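Local coordinates for protein ApaG (Shewanella oneidensis, PDB 1TZA), which is of unknown function but belongs to the ApaG family and carries a beta-rich ApaG domain of the E-set clan, at residues 20-23 with 24-27. Numbering follows the deposited sequence.
Sequences QSSP and EDEK
Ser21 reaches across to Lys27 with its hydroxyl. CB lies 3.6 Å from Asp25 O; one bond further, OG accepts the backbone N-H of Lys27, 2.7 Å from N to OG, and also lies against Glu26 CA (2.9 Å). With OG anti to its own carbonyl carbon (chi1 -70°), the hydroxyl points at the returning chain and takes the N-H that Gln20 O would accept in a regular ladder. On one side of this bond, Gln20 N donates to Lys27 O at 2.8 Å, nearly straight (168°) but from above the carbonyl plane. On the other, Ser22 and Asp25 form an antiparallel hydrogen-bonded pair: Ser22 N to Asp25 O is 3.0 Å and Asp25 N to Ser22 O 3.1 Å. Pro23 and Glu24 are the two central residues of the beta turn at the end of this hairpin. Asp25 N also makes a weak second bond, to Ser22 OG, which lies 3.1 Å from Asp25 OD2. CB, CG and CD of Lys27 run along the Gln20 carbonyl, CD 3.4 Å from Gln20 O. Glu26 OE1 is hydrogen-bonded to Tyr28 OH. The whole turn projects at the surface, joining strand 8-19 to its antiparallel neighbour 28-38, while Gln20 packs on Gly86 and Ser22 on Glu62, both of the second subunit.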
loop_
_atom_site.group_PDB
_atom_site.type_symbol
_atom_site.label_atom_id
_atom_site.label_comp_id
_atom_site.label_asym_id
_atom_site.label_seq_id
_atom_site.Cartn_x
_atom_site.Cartn_y
_atom_site.Cartn_z
ATOM N N GLN A 20 8.213 -1.633 7.292
ATOM C CA GLN A 20 8.965 -0.514 6.734
ATOM C C GLN A 20 9.847 0.099 7.807
ATOM O O GLN A 20 10.257 1.254 7.696
ATOM C CB GLN A 20 8.017 0.559 6.194
ATOM C CG GLN A 20 7.014 0.033 5.199
ATOM C CD GLN A 20 7.676 -0.715 4.066
ATOM O OE1 GLN A 20 7.071 -1.595 3.449
ATOM N NE2 GLN A 20 8.927 -0.370 3.781
ATOM N N SER A 21 10.154 -0.684 8.835
ATOM C CA SER A 21 10.959 -0.205 9.954
ATOM C C SER A 21 12.428 0.169 9.716
ATOM O O SER A 21 13.144 -0.478 8.953
ATOM C CB SER A 21 10.908 -1.218 11.102
ATOM O OG SER A 21 9.638 -1.248 11.708
ATOM N N SER A 22 12.858 1.228 10.395
ATOM C CA SER A 22 14.243 1.680 10.352
ATOM C C SER A 22 14.795 1.210 11.704
ATOM O O SER A 22 14.025 0.882 12.605
ATOM C CB SER A 22 14.316 3.204 10.255
ATOM O OG SER A 22 13.889 3.799 11.466
ATOM N N PRO A 23 16.123 1.177 11.870
ATOM C CA PRO A 23 16.739 0.734 13.128
ATOM C C PRO A 23 16.039 1.071 14.452
ATOM O O PRO A 23 16.133 0.296 15.405
ATOM C CB PRO A 23 18.138 1.332 13.044
ATOM C CG PRO A 23 18.437 1.197 11.585
ATOM C CD PRO A 23 17.150 1.677 10.940
ATOM N N GLU A 24 15.341 2.200 14.529
ATOM C CA GLU A 24 14.667 2.567 15.779
ATOM C C GLU A 24 13.266 3.143 15.621
ATOM O O GLU A 24 12.715 3.725 16.555
ATOM C CB GLU A 24 15.524 3.561 16.554
ATOM C CG GLU A 24 16.802 2.968 17.089
ATOM C CD GLU A 24 17.834 4.026 17.364
ATOM O OE1 GLU A 24 17.650 4.815 18.321
ATOM O OE2 GLU A 24 18.826 4.074 16.603
ATOM N N ASP A 25 12.693 2.982 14.438
ATOM C CA ASP A 25 11.355 3.487 14.178
ATOM C C ASP A 25 10.565 2.395 13.503
ATOM O O ASP A 25 10.722 2.149 12.310
ATOM C CB ASP A 25 11.422 4.725 13.286
ATOM C CG ASP A 25 12.190 5.853 13.931
ATOM O OD1 ASP A 25 11.693 6.417 14.929
ATOM O OD2 ASP A 25 13.301 6.166 13.452
ATOM N N GLU A 26 9.732 1.726 14.287
ATOM C CA GLU A 26 8.901 0.648 13.776
ATOM C C GLU A 26 7.828 1.204 12.854
ATOM O O GLU A 26 7.179 2.203 13.177
ATOM C CB GLU A 26 8.240 -0.111 14.932
ATOM C CG GLU A 26 9.207 -0.919 15.780
ATOM C CD GLU A 26 8.533 -1.576 16.979
ATOM O OE1 GLU A 26 7.442 -2.170 16.813
ATOM O OE2 GLU A 26 9.105 -1.504 18.089
ATOM N N LYS A 27 7.656 0.558 11.706
ATOM C CA LYS A 27 6.646 0.954 10.729
ATOM C C LYS A 27 6.076 -0.309 10.098
ATOM O O LYS A 27 6.819 -1.213 9.716
ATOM C CB LYS A 27 7.254 1.833 9.628
ATOM C CG LYS A 27 7.775 3.185 10.084
ATOM C CD LYS A 27 8.548 3.861 8.946
ATOM C CE LYS A 27 9.347 5.071 9.428
ATOM N NZ LYS A 27 8.482 6.201 9.878
#